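PDB 5JBD: inactive glucansucrase from Lactobacillus reuteri, which belongs to glycosyl hydrolase family 70, whose members are built round a TIM-barrel-type domain, and binds a calcium ion. Local coordinates for residues L175-G187 and N400-M414. Residues are numbered along the deposited sequence; the frame is centred on the assembly and turned at random.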
# COMPACT_ATOMS: atom_id res chain seq x y z
N LEU A 175 3.12 15.70 -12.83
CA LEU A 175 1.97 16.58 -12.68
C LEU A 175 2.18 17.62 -11.54
O LEU A 175 1.55 18.67 -11.55
CB LEU A 175 0.69 15.76 -12.46
CG LEU A 175 0.33 14.76 -13.57
CD1 LEU A 175 -0.81 13.85 -13.12
CD2 LEU A 175 -0.07 15.48 -14.84
N GLN A 176 3.09 17.33 -10.60
CA GLN A 176 3.52 18.28 -9.55
C GLN A 176 4.02 19.61 -10.05
O GLN A 176 3.95 20.61 -9.31
CB GLN A 176 4.63 17.69 -8.68
CG GLN A 176 4.15 16.64 -7.69
CD GLN A 176 5.28 16.08 -6.81
OE1 GLN A 176 5.07 15.78 -5.62
NE2 GLN A 176 6.48 15.96 -7.37
N SER A 177 4.52 19.65 -11.28
CA SER A 177 5.11 20.86 -11.83
C SER A 177 4.10 21.84 -12.42
O SER A 177 4.50 22.90 -12.89
CB SER A 177 6.10 20.49 -12.94
OG SER A 177 5.37 20.09 -14.09
N MET A 178 2.82 21.48 -12.42
CA MET A 178 1.81 22.30 -13.10
C MET A 178 1.48 23.52 -12.27
O MET A 178 1.64 23.49 -11.05
CB MET A 178 0.58 21.44 -13.47
CG MET A 178 0.88 20.64 -14.74
SD MET A 178 0.81 21.65 -16.26
CE MET A 178 -0.96 21.75 -16.54
N PRO A 179 1.08 24.62 -12.93
CA PRO A 179 0.84 25.85 -12.18
C PRO A 179 -0.31 25.69 -11.18
O PRO A 179 -1.38 25.17 -11.53
CB PRO A 179 0.52 26.89 -13.26
CG PRO A 179 0.06 26.11 -14.44
CD PRO A 179 0.71 24.76 -14.35
N ASN A 180 -0.06 26.10 -9.94
CA ASN A 180 -1.01 26.04 -8.82
C ASN A 180 -1.41 24.61 -8.43
O ASN A 180 -2.53 24.39 -7.96
CB ASN A 180 -2.25 26.89 -9.12
CG ASN A 180 -1.91 28.29 -9.60
OD1 ASN A 180 -2.54 28.80 -10.52
ND2 ASN A 180 -0.94 28.93 -8.95
N TYR A 181 -0.50 23.66 -8.60
CA TYR A 181 -0.74 22.26 -8.24
C TYR A 181 -1.09 22.15 -6.77
O TYR A 181 -0.48 22.81 -5.92
CB TYR A 181 0.48 21.40 -8.57
CG TYR A 181 0.37 19.94 -8.12
CD1 TYR A 181 -0.35 19.00 -8.88
CD2 TYR A 181 0.99 19.51 -6.95
CE1 TYR A 181 -0.44 17.67 -8.46
CE2 TYR A 181 0.90 18.18 -6.52
CZ TYR A 181 0.19 17.27 -7.27
OH TYR A 181 0.11 15.95 -6.84
N ARG A 182 -2.09 21.32 -6.49
CA ARG A 182 -2.57 21.06 -5.14
C ARG A 182 -2.14 19.64 -4.80
O ARG A 182 -2.52 18.69 -5.48
CB ARG A 182 -4.11 21.16 -5.10
CG ARG A 182 -4.67 22.45 -5.68
CD ARG A 182 -6.20 22.41 -5.74
NE ARG A 182 -6.83 22.37 -4.42
CZ ARG A 182 -7.01 23.45 -3.64
NH1 ARG A 182 -6.61 24.66 -4.03
NH2 ARG A 182 -7.60 23.31 -2.45
N PRO A 183 -1.32 19.48 -3.75
CA PRO A 183 -0.88 18.13 -3.34
C PRO A 183 -2.01 17.19 -2.92
O PRO A 183 -2.99 17.62 -2.31
CB PRO A 183 0.03 18.40 -2.14
CG PRO A 183 0.43 19.84 -2.26
CD PRO A 183 -0.67 20.55 -2.97
N ASP A 184 -1.88 15.91 -3.24
CA ASP A 184 -2.89 14.92 -2.87
C ASP A 184 -2.51 14.30 -1.53
O ASP A 184 -1.40 13.82 -1.35
CB ASP A 184 -3.01 13.83 -3.96
CG ASP A 184 -4.26 12.98 -3.79
OD1 ASP A 184 -4.37 12.25 -2.79
OD2 ASP A 184 -5.12 13.03 -4.67
N LYS A 185 -3.46 14.28 -0.61
CA LYS A 185 -3.27 13.70 0.72
C LYS A 185 -2.91 12.19 0.77
O LYS A 185 -2.51 11.69 1.82
CB LYS A 185 -4.53 13.94 1.57
CG LYS A 185 -5.77 13.17 1.10
CD LYS A 185 -6.95 13.51 2.02
CE LYS A 185 -8.24 12.74 1.73
NZ LYS A 185 -9.49 13.50 2.05
N SER A 186 -3.13 11.47 -0.33
CA SER A 186 -2.73 10.06 -0.42
C SER A 186 -1.22 9.87 -0.29
O SER A 186 -0.76 8.80 0.13
CB SER A 186 -3.19 9.45 -1.75
OG SER A 186 -2.45 9.97 -2.85
N GLY A 187 -0.46 10.91 -0.63
CA GLY A 187 1.00 10.87 -0.55
C GLY A 187 1.66 10.38 -1.82
O GLY A 187 2.89 10.37 -1.89
N ASN A 400 -1.35 13.51 6.30
CA ASN A 400 -0.88 14.24 5.13
C ASN A 400 -1.66 15.53 4.85
O ASN A 400 -1.06 16.52 4.41
CB ASN A 400 -0.89 13.34 3.89
CG ASN A 400 0.25 12.31 3.89
OD1 ASN A 400 1.25 12.46 4.59
ND2 ASN A 400 0.09 11.28 3.07
N ARG A 401 -2.98 15.52 5.10
CA ARG A 401 -3.80 16.75 5.03
C ARG A 401 -3.18 17.81 5.94
O ARG A 401 -2.95 18.94 5.53
CB ARG A 401 -5.31 16.52 5.40
CG ARG A 401 -6.24 16.57 4.19
CD ARG A 401 -7.67 17.09 4.49
NE ARG A 401 -8.65 16.65 3.49
CZ ARG A 401 -8.72 17.03 2.20
NH1 ARG A 401 -7.83 17.87 1.67
NH2 ARG A 401 -9.68 16.54 1.42
N LEU A 402 -2.88 17.41 7.17
CA LEU A 402 -2.28 18.29 8.17
C LEU A 402 -0.88 18.77 7.75
O LEU A 402 -0.57 19.95 7.92
CB LEU A 402 -2.27 17.58 9.53
CG LEU A 402 -2.02 18.31 10.86
CD1 LEU A 402 -2.72 19.67 10.93
CD2 LEU A 402 -2.48 17.42 12.01
N ILE A 403 -0.07 17.89 7.16
CA ILE A 403 1.25 18.28 6.63
C ILE A 403 1.10 19.35 5.54
O ILE A 403 1.80 20.37 5.55
CB ILE A 403 2.05 17.06 6.08
CG1 ILE A 403 2.52 16.16 7.24
CG2 ILE A 403 3.27 17.51 5.28
CD1 ILE A 403 3.11 14.83 6.79
N ILE A 404 0.20 19.10 4.60
CA ILE A 404 -0.03 20.01 3.47
C ILE A 404 -0.50 21.37 3.99
O ILE A 404 -0.01 22.40 3.53
CB ILE A 404 -1.04 19.42 2.44
CG1 ILE A 404 -0.42 18.20 1.73
CG2 ILE A 404 -1.45 20.48 1.40
CD1 ILE A 404 -1.46 17.27 1.12
N LYS A 405 -1.42 21.36 4.95
CA LYS A 405 -1.91 22.60 5.55
C LYS A 405 -0.80 23.36 6.29
O LYS A 405 -0.69 24.59 6.16
CB LYS A 405 -3.07 22.33 6.52
CG LYS A 405 -3.56 23.58 7.22
CD LYS A 405 -4.95 23.45 7.82
CE LYS A 405 -5.54 24.82 8.15
NZ LYS A 405 -6.22 24.83 9.47
N ASP A 406 -0.01 22.64 7.08
CA ASP A 406 1.09 23.24 7.85
C ASP A 406 2.22 23.80 6.98
O ASP A 406 2.97 24.64 7.46
CB ASP A 406 1.72 22.20 8.79
CG ASP A 406 0.82 21.82 9.95
OD1 ASP A 406 -0.12 22.56 10.28
OD2 ASP A 406 1.07 20.75 10.54
N HIS A 407 2.37 23.32 5.75
CA HIS A 407 3.51 23.68 4.91
C HIS A 407 3.11 23.92 3.45
O HIS A 407 3.64 23.28 2.52
CB HIS A 407 4.58 22.60 5.02
CG HIS A 407 5.13 22.44 6.40
ND1 HIS A 407 4.72 21.44 7.26
CD2 HIS A 407 6.05 23.17 7.08
CE1 HIS A 407 5.36 21.56 8.40
NE2 HIS A 407 6.18 22.59 8.32
N SER A 408 2.16 24.83 3.27
CA SER A 408 1.80 25.33 1.92
C SER A 408 2.94 26.04 1.17
O SER A 408 4.03 26.25 1.70
CB SER A 408 0.56 26.22 1.99
OG SER A 408 0.75 27.27 2.93
N ASN A 409 2.68 26.36 -0.09
CA ASN A 409 3.68 26.79 -1.08
C ASN A 409 4.83 25.82 -1.25
O ASN A 409 5.92 26.25 -1.64
CB ASN A 409 4.24 28.18 -0.76
CG ASN A 409 3.19 29.26 -0.65
OD1 ASN A 409 3.45 30.30 -0.07
ND2 ASN A 409 2.01 29.02 -1.21
N ILE A 410 4.64 24.55 -0.88
CA ILE A 410 5.57 23.49 -1.22
C ILE A 410 4.69 22.51 -2.04
O ILE A 410 3.89 21.76 -1.46
CB ILE A 410 6.28 22.93 0.07
CG1 ILE A 410 6.77 24.09 0.98
CG2 ILE A 410 7.45 21.99 -0.27
CD1 ILE A 410 7.36 23.68 2.32
N PRO A 411 4.76 22.60 -3.39
CA PRO A 411 3.96 21.75 -4.30
C PRO A 411 4.43 20.29 -4.37
O PRO A 411 3.63 19.37 -4.62
CB PRO A 411 4.12 22.44 -5.67
CG PRO A 411 5.44 23.12 -5.58
CD PRO A 411 5.52 23.61 -4.16
N ASP A 412 5.73 20.09 -4.16
CA ASP A 412 6.33 18.74 -4.10
C ASP A 412 6.49 18.21 -2.65
O ASP A 412 7.25 17.28 -2.39
CB ASP A 412 7.64 18.70 -4.94
CG ASP A 412 8.60 19.84 -4.61
OD1 ASP A 412 8.17 20.81 -3.93
OD2 ASP A 412 9.77 19.78 -5.02
N ILE A 413 5.74 18.80 -1.72
CA ILE A 413 5.70 18.35 -0.33
C ILE A 413 5.34 16.87 -0.10
O ILE A 413 5.77 16.29 0.89
CB ILE A 413 4.77 19.26 0.52
CG1 ILE A 413 4.99 19.00 2.01
CG2 ILE A 413 3.30 19.08 0.11
CD1 ILE A 413 4.22 19.91 2.93
N MET A 414 4.53 16.29 -0.99
CA MET A 414 4.19 14.85 -0.91
C MET A 414 5.11 13.99 -1.78
O MET A 414 4.98 12.77 -1.77
CB MET A 414 2.72 14.61 -1.28
CG MET A 414 1.73 15.08 -0.23
SD MET A 414 1.74 14.09 1.28
CE MET A 414 2.38 15.26 2.49
O HOH W 1 3.38 16.74 -3.70
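Pro-183 packs its ring against Ile-404, Ile-413 and Met-414: CB of Pro-183 lies 3.8 Å from CD1 of Ile-404, CG lies at the same separation from CG2 of Ile-413, and the CG methylene of Met-414 fills in beside them. With CG1 anti to the carbonyl carbon (chi1 -68°) and the chain extended to CD1, Ile-404 meets CB of the ring. Next to this apolar cluster, ND2 of Asn-400 donates to the backbone O of Lys-185 at 2.9 Å; the oxygen lies in the amide plane, whereas the donor sits 44° out of the carbonyl plane. That carbonyl belongs to the type I turn from Asp-184 to Gly-187, in which OD1 of Asp-184 accepts from N of Ser-186 as an Asx turn. In the TIM-barrel-type fold of this family, the contact joins the loop between helix 151-162 and strand 193-197 to the C-terminal end of helix 392-406, which follows barrel strand 385-388, and to the residues after that helix. Arg-702 ties the two segments together by donating to both O of Gly-187 and O of Met-414, two acceptors only 3.2 Å apart. Toward Gln-176 the contact is water-bridged: one molecule donates to OE1 of Gln-176 and to O of Pro-411 and accepts from N of Met-414, while the amide lies against Asp-412, OE1 of Gln-176 3.6 Å from CA of Asp-412. On the looser solvent side, Lys-185 runs its extended chain across exposed Arg-401, with CD over one guanidinium face, and NZ of Lys-185 comes within 3.1 Å of NH2 of Arg-401, a like-charge approach without a hydrogen bond.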